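Local coordinates for Csc2 (Thermofilum pendens, PDB 4TXD), which probably binds CRISPR RNA as the Cas7-family backbone subunit of a type I-D interference complex, and carries a bound zinc ion, at residues L28-L33 against G322-D327; Y36-G41 against L247-E252; A50-V55 against K289-T294. One frame throughout, in Å; residues are numbered along the deposited sequence.

Contact 1: L28-L33 against G322-D327; sequences LGLGDL and GFTPVD
At the edge of the antiparallel sheet of this RRM-like Cas7 fold, Leu30 and Gly29 of the loop after helix 24-27 rest on the short strand 324-325, the outermost strand on that side. Thr324 CG2 meets both residues of the loop. This methyl lies anti to the backbone N (OG1 takes the other branch, chi1 -58°) and stands 3.7 Å from Leu30 CD2, the two side chains meeting at a slant. The same methyl comes within 3.6 Å of Gly29 O, a van der Waals approach to a carbonyl oxygen. Leu30 CD2 goes on to Val326, reaching its CG2 at 4.3 Å, so this one branch of the leucine spans both residues. Leu30 also packs on Val285 of strand 277-288, and backbone hydrogen bonds pair Thr324 with Val285 and Val326 with Leu283, holding the edge strand on the sheet. Asp327 ends the segment as the N-cap of helix 328-334, its OD2 accepting from Lys330 N. Between residues 28-33 and 322-327 the touch is small and mostly apolar, 191 Å² in all; with no directed polar bond between the two segments, the loop's position here probably depends on shape and on its packing against strand 277-288.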
# COMPACT_ATOMS: atom_id res chain seq x y z
N LEU A 28 5.92 12.23 15.15
CA LEU A 28 6.94 11.79 14.21
C LEU A 28 7.61 13.06 13.72
O LEU A 28 7.21 14.15 14.10
CB LEU A 28 6.30 10.97 13.08
CG LEU A 28 5.29 9.97 13.67
CD1 LEU A 28 4.41 9.32 12.63
CD2 LEU A 28 6.01 8.91 14.49
N GLY A 29 8.64 12.99 12.89
CA GLY A 29 9.28 14.24 12.52
C GLY A 29 8.58 14.99 11.41
O GLY A 29 9.19 15.82 10.74
N LEU A 30 7.30 14.72 11.24
CA LEU A 30 6.63 14.90 9.97
C LEU A 30 5.75 16.11 9.77
O LEU A 30 5.00 16.16 8.84
CB LEU A 30 5.86 13.65 9.61
CG LEU A 30 6.67 12.38 9.63
CD1 LEU A 30 5.90 11.23 9.04
CD2 LEU A 30 7.96 12.61 8.89
N GLY A 31 5.87 17.09 10.63
CA GLY A 31 5.04 18.26 10.53
C GLY A 31 5.10 19.03 9.24
O GLY A 31 4.12 19.59 8.84
N ASP A 32 6.25 19.07 8.60
CA ASP A 32 6.39 19.83 7.38
C ASP A 32 5.64 19.23 6.21
O ASP A 32 5.58 19.82 5.17
CB ASP A 32 7.83 20.08 7.03
CG ASP A 32 8.54 20.98 8.02
OD1 ASP A 32 7.92 21.41 9.00
OD2 ASP A 32 9.72 21.28 7.81
N LEU A 33 5.06 18.06 6.39
CA LEU A 33 4.25 17.45 5.36
C LEU A 33 2.88 18.11 5.19
O LEU A 33 2.32 18.08 4.15
CB LEU A 33 4.03 15.97 5.68
CG LEU A 33 5.18 15.00 5.44
CD1 LEU A 33 4.70 13.59 5.55
CD2 LEU A 33 5.82 15.22 4.10
N GLY A 322 17.31 14.85 0.80
CA GLY A 322 16.40 15.79 1.42
C GLY A 322 15.17 15.14 2.02
O GLY A 322 14.16 15.80 2.23
N PHE A 323 15.27 13.84 2.29
CA PHE A 323 14.20 13.08 2.95
C PHE A 323 14.16 13.35 4.45
O PHE A 323 15.20 13.53 5.09
CB PHE A 323 14.39 11.58 2.73
CG PHE A 323 13.81 11.06 1.44
CD1 PHE A 323 14.40 11.38 0.22
CD2 PHE A 323 12.70 10.22 1.46
CE1 PHE A 323 13.87 10.90 -0.97
CE2 PHE A 323 12.17 9.73 0.28
CZ PHE A 323 12.74 10.07 -0.94
N THR A 324 12.96 13.36 5.01
CA THR A 324 12.78 13.41 6.45
C THR A 324 12.78 12.00 6.99
O THR A 324 11.95 11.19 6.59
CB THR A 324 11.46 14.08 6.83
OG1 THR A 324 11.43 15.41 6.29
CG2 THR A 324 11.29 14.12 8.34
N PRO A 325 13.72 11.70 7.90
CA PRO A 325 13.82 10.35 8.45
C PRO A 325 12.55 9.98 9.16
O PRO A 325 11.86 10.85 9.68
CB PRO A 325 15.00 10.45 9.44
CG PRO A 325 15.13 11.90 9.73
CD PRO A 325 14.73 12.61 8.47
N VAL A 326 12.21 8.69 9.14
CA VAL A 326 11.08 8.21 9.92
C VAL A 326 11.56 7.18 10.92
O VAL A 326 12.30 6.25 10.57
CB VAL A 326 10.00 7.59 9.02
CG1 VAL A 326 8.95 6.88 9.87
CG2 VAL A 326 9.38 8.66 8.12
N ASP A 327 11.15 7.36 12.17
CA ASP A 327 11.42 6.40 13.23
C ASP A 327 10.33 5.34 13.22
O ASP A 327 9.25 5.53 13.78
CB ASP A 327 11.47 7.11 14.58
CG ASP A 327 12.02 6.22 15.69
OD1 ASP A 327 12.77 6.74 16.53
OD2 ASP A 327 11.69 5.01 15.72

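Contact 2: Y36-G41 against L247-E252; sequences YLRSIG and LVDLTE
Arg38 carries this contact, laying its side chain alongside Asp249. Its CB sits 3.8 Å from Leu250 O, the acceptor that also takes a nearly straight hydrogen bond from Arg38 N at 2.9 Å (174°). CG lies against the peptide of Asp249, 3.5 Å from its carbonyl C. Bends at chi2 and chi3 then bring CD past Asp249 CA and turn the guanidinium to the carboxylate. There NH2 forms a salt bridge with Asp249 OD1 at 3.0 Å; OD1 lies at the edge of the guanidinium, but the two planes stand 79° apart and the hydrogen bond is bent and weak. NH2 has its stronger partner in Phe47 O, NH1 pairs with Asp42, and OD1 also accepts from Lys49 N. A leucine in place of Arg38 would probably leave Asp249 without its cationic mate and Phe47 O without this donor. Further on, Arg38 O accepts a CA-H...O contact from Thr251 CA at 3.3 Å. Leu37 CD1 packs 3.7 Å from Glu252 CA. The crossing lies where strand 240-247 gives way to helix 252-263: Leu37 reaches Ile53 of strand 52-61, while Ile40 touches both Thr251 CG2 and helix 343-365.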
# COMPACT_ATOMS: atom_id res chain seq x y z
N TYR A 36 1.22 19.83 2.24
CA TYR A 36 1.05 19.00 1.08
C TYR A 36 -0.11 18.04 1.17
O TYR A 36 -0.37 17.35 0.26
CB TYR A 36 2.31 18.18 0.84
CG TYR A 36 3.54 18.97 0.56
CD1 TYR A 36 4.33 19.43 1.57
CD2 TYR A 36 3.92 19.22 -0.72
CE1 TYR A 36 5.46 20.14 1.32
CE2 TYR A 36 5.05 19.93 -0.99
CZ TYR A 36 5.81 20.39 0.04
OH TYR A 36 6.94 21.08 -0.25
N LEU A 37 -0.78 17.99 2.30
CA LEU A 37 -1.87 17.05 2.50
C LEU A 37 -3.24 17.67 2.24
O LEU A 37 -3.41 18.84 2.37
CB LEU A 37 -1.84 16.51 3.91
CG LEU A 37 -0.63 15.70 4.35
CD1 LEU A 37 -0.69 15.39 5.81
CD2 LEU A 37 -0.48 14.44 3.54
N ARG A 38 -4.21 16.86 1.89
CA ARG A 38 -5.55 17.36 1.64
C ARG A 38 -6.32 17.36 2.93
O ARG A 38 -6.00 16.67 3.82
CB ARG A 38 -6.27 16.51 0.61
CG ARG A 38 -5.44 16.11 -0.59
CD ARG A 38 -5.08 17.29 -1.45
NE ARG A 38 -6.26 17.95 -1.94
CZ ARG A 38 -6.80 17.73 -3.12
NH1 ARG A 38 -7.88 18.39 -3.47
NH2 ARG A 38 -6.28 16.88 -3.96
N SER A 39 -7.36 18.18 3.00
CA SER A 39 -8.18 18.28 4.20
C SER A 39 -9.50 17.55 4.00
O SER A 39 -10.11 17.66 2.94
CB SER A 39 -8.46 19.74 4.55
OG SER A 39 -7.28 20.52 4.51
N ILE A 40 -9.93 16.82 5.02
CA ILE A 40 -11.26 16.23 5.02
C ILE A 40 -12.28 17.34 4.83
O ILE A 40 -12.19 18.39 5.47
CB ILE A 40 -11.54 15.45 6.32
CG1 ILE A 40 -10.49 14.35 6.53
CG2 ILE A 40 -12.94 14.84 6.30
CD1 ILE A 40 -10.59 13.64 7.89
N GLY A 41 -13.23 17.13 3.93
CA GLY A 41 -14.31 18.08 3.72
C GLY A 41 -14.06 19.08 2.62
O GLY A 41 -14.97 19.82 2.23
N LEU A 247 2.71 8.66 -2.72
CA LEU A 247 1.41 8.87 -2.08
C LEU A 247 0.89 10.23 -2.51
O LEU A 247 1.55 11.24 -2.27
CB LEU A 247 1.52 8.78 -0.55
CG LEU A 247 1.56 7.38 0.08
CD1 LEU A 247 2.68 6.52 -0.50
CD2 LEU A 247 1.70 7.48 1.60
N VAL A 248 -0.25 10.26 -3.19
CA VAL A 248 -0.76 11.52 -3.73
C VAL A 248 -2.19 11.81 -3.26
O VAL A 248 -2.99 10.90 -3.08
CB VAL A 248 -0.74 11.52 -5.29
CG1 VAL A 248 0.68 11.42 -5.81
CG2 VAL A 248 -1.56 10.38 -5.83
N ASP A 249 -2.48 13.09 -3.04
CA ASP A 249 -3.83 13.56 -2.70
C ASP A 249 -4.44 12.86 -1.50
O ASP A 249 -5.65 12.66 -1.43
CB ASP A 249 -4.75 13.41 -3.92
CG ASP A 249 -4.31 14.27 -5.08
OD1 ASP A 249 -3.80 15.38 -4.81
OD2 ASP A 249 -4.44 13.84 -6.24
N LEU A 250 -3.59 12.51 -0.53
CA LEU A 250 -4.06 11.92 0.71
C LEU A 250 -4.29 12.99 1.77
O LEU A 250 -3.62 14.02 1.78
CB LEU A 250 -3.06 10.89 1.26
CG LEU A 250 -2.73 9.67 0.39
CD1 LEU A 250 -1.88 8.71 1.19
CD2 LEU A 250 -4.00 8.99 -0.09
N THR A 251 -5.24 12.71 2.66
CA THR A 251 -5.36 13.45 3.91
C THR A 251 -4.37 12.92 4.94
O THR A 251 -3.79 11.85 4.75
CB THR A 251 -6.76 13.34 4.50
OG1 THR A 251 -7.01 11.97 4.81
CG2 THR A 251 -7.82 13.83 3.48
N GLU A 252 -4.23 13.62 6.05
CA GLU A 252 -3.40 13.20 7.13
C GLU A 252 -3.67 11.80 7.63
O GLU A 252 -2.77 11.02 7.66
CB GLU A 252 -3.43 14.23 8.27
CG GLU A 252 -2.74 13.80 9.54
CD GLU A 252 -2.42 14.95 10.47
OE1 GLU A 252 -2.50 16.11 10.09
OE2 GLU A 252 -2.06 14.67 11.60
O HOH W 1 -1.34 14.78 -0.41
O HOH W 2 -5.44 16.14 6.24

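Contact 3: A50-V55 against K289-T294; sequences AHRIEV and KYASTT
Ala50 opens the contact with its carbonyl oxygen, which lies 3.6 Å from Lys289 CG, near the root of a fully extended lysine chain. His51 follows with its backbone close by, its CA 4.1 Å from the CA of Lys289, while its ring turns away to meet Tyr36 edge-to-face. Arg52 then reaches across. Its CG is set between the backbone N and the carbonyl carbon (chi1 67°), and a bend at chi3 brings the guanidinium side-on to a single atom, Lys289 O. NE and NH2 both donate to that oxygen, each at 3.1 Å. They come to it differently: NH2 lies in the carbonyl plane, whereas NE stands well above it. Ala291 N lies over one face of the guanidinium, and NH1 is engaged by a salt bridge to Glu246, so all three nitrogens have partners, which limits its rotation. At this point the first segment has entered strand 52-61, an interior strand of the antiparallel sheet, flanked by strands 240-247 and 277-288; residues 289-294 are the loop by which the latter strand leaves the sheet toward helix 295-301. Ile53 turns its side chain to the other face, onto Leu255 of helix 252-263. Glu54 points back at the loop, with a buried carboxylate that gathers three donors there. OE1 takes Ser292 OG on its syn side at 2.8 Å and Ser292 N from above the carboxylate plane at 2.9 Å. OE2 uses its syn lone pair for Thr293 N at 3.2 Å and also forms a salt bridge with Arg244, which probably helps keep the acid ionised. Ala291 CB packs 3.5 Å from OE2, and the ring of Phe323 packs against the OE1 side of the acid.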
# COMPACT_ATOMS: atom_id res chain seq x y z
N ALA A 50 -0.69 19.03 -7.57
CA ALA A 50 0.50 18.71 -8.35
C ALA A 50 1.71 18.49 -7.45
O ALA A 50 2.74 19.14 -7.62
CB ALA A 50 0.80 19.80 -9.36
N HIS A 51 1.56 17.59 -6.48
CA HIS A 51 2.70 17.14 -5.70
C HIS A 51 2.47 15.72 -5.20
O HIS A 51 1.39 15.15 -5.37
CB HIS A 51 2.98 18.07 -4.52
CG HIS A 51 1.76 18.49 -3.77
ND1 HIS A 51 1.26 19.77 -3.82
CD2 HIS A 51 0.94 17.80 -2.95
CE1 HIS A 51 0.18 19.85 -3.05
NE2 HIS A 51 -0.03 18.67 -2.51
N ARG A 52 3.50 15.17 -4.58
CA ARG A 52 3.46 13.79 -4.12
C ARG A 52 4.35 13.66 -2.91
O ARG A 52 5.25 14.48 -2.67
CB ARG A 52 3.93 12.85 -5.24
CG ARG A 52 5.41 13.02 -5.60
CD ARG A 52 5.74 12.39 -6.94
NE ARG A 52 5.45 13.28 -8.05
CZ ARG A 52 5.21 12.87 -9.29
NH1 ARG A 52 5.20 11.58 -9.58
NH2 ARG A 52 4.97 13.76 -10.24
N ILE A 53 4.09 12.62 -2.13
CA ILE A 53 4.96 12.25 -1.03
C ILE A 53 5.61 10.91 -1.37
O ILE A 53 4.92 9.90 -1.56
CB ILE A 53 4.18 12.17 0.27
CG1 ILE A 53 3.58 13.55 0.58
CG2 ILE A 53 5.08 11.66 1.41
CD1 ILE A 53 2.68 13.58 1.79
N GLU A 54 6.93 10.91 -1.49
CA GLU A 54 7.70 9.68 -1.63
C GLU A 54 7.94 9.01 -0.28
O GLU A 54 8.32 9.67 0.69
CB GLU A 54 9.06 9.94 -2.27
CG GLU A 54 9.04 10.26 -3.73
CD GLU A 54 10.42 10.63 -4.22
OE1 GLU A 54 10.88 11.74 -3.88
OE2 GLU A 54 11.05 9.81 -4.92
N VAL A 55 7.72 7.70 -0.21
CA VAL A 55 8.11 6.94 0.97
C VAL A 55 9.08 5.81 0.58
O VAL A 55 8.81 5.04 -0.35
CB VAL A 55 6.89 6.37 1.73
CG1 VAL A 55 6.03 5.53 0.83
CG2 VAL A 55 7.33 5.57 2.93
N LYS A 289 7.08 18.15 -5.99
CA LYS A 289 6.37 18.14 -7.25
C LYS A 289 6.82 16.96 -8.08
O LYS A 289 6.01 16.29 -8.71
CB LYS A 289 6.60 19.45 -8.00
CG LYS A 289 5.92 19.49 -9.36
CD LYS A 289 6.09 20.85 -10.03
CE LYS A 289 5.43 20.86 -11.41
NZ LYS A 289 5.59 22.18 -12.08
N TYR A 290 8.13 16.71 -8.06
CA TYR A 290 8.69 15.57 -8.78
C TYR A 290 9.43 14.62 -7.84
O TYR A 290 9.95 15.03 -6.80
CB TYR A 290 9.64 16.05 -9.87
CG TYR A 290 9.00 16.96 -10.91
CD1 TYR A 290 8.11 16.45 -11.85
CD2 TYR A 290 9.29 18.32 -10.94
CE1 TYR A 290 7.53 17.28 -12.80
CE2 TYR A 290 8.71 19.15 -11.89
CZ TYR A 290 7.83 18.63 -12.81
OH TYR A 290 7.25 19.45 -13.75
N ALA A 291 9.46 13.35 -8.21
CA ALA A 291 10.14 12.33 -7.42
C ALA A 291 11.64 12.58 -7.42
O ALA A 291 12.20 13.06 -8.40
CB ALA A 291 9.83 10.94 -7.96
N SER A 292 12.31 12.24 -6.32
CA SER A 292 13.74 12.48 -6.23
C SER A 292 14.55 11.20 -6.44
O SER A 292 15.75 11.26 -6.67
CB SER A 292 14.07 13.11 -4.88
OG SER A 292 13.66 12.26 -3.81
N THR A 293 13.89 10.04 -6.39
CA THR A 293 14.62 8.78 -6.52
C THR A 293 13.69 7.64 -6.97
O THR A 293 12.51 7.87 -7.21
CB THR A 293 15.34 8.41 -5.20
OG1 THR A 293 16.21 7.29 -5.42
CG2 THR A 293 14.36 8.09 -4.08
N THR A 294 14.23 6.43 -7.12
CA THR A 294 13.42 5.25 -7.46
C THR A 294 13.98 4.06 -6.71
O THR A 294 15.17 4.03 -6.40
CB THR A 294 13.41 4.92 -8.98
OG1 THR A 294 14.68 4.41 -9.39
CG2 THR A 294 13.02 6.13 -9.86

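How the contacts relate
Along the chain the first segments come in the order of contacts 1, 2 and 3, all between residues 28 and 55; their partners follow in the order 2, 3, 1, so contacts 2 and 3 interlock and both fall within the span of contact 1. Centres lie about 14 to 16 Å apart. Strand 52-61 ties them together: Leu33 of contact 1 and Leu37 of contact 2 both pack on Ile53, and Leu247 N probably bonds to Ile53 O at 2.8 Å. Phe323 of contact 1 packs on Ser292 and Thr293 of contact 3. The N-terminal stretch is thus fastened to the sheet from its edge strand 324-325 to strand 240-247, away from the zinc site.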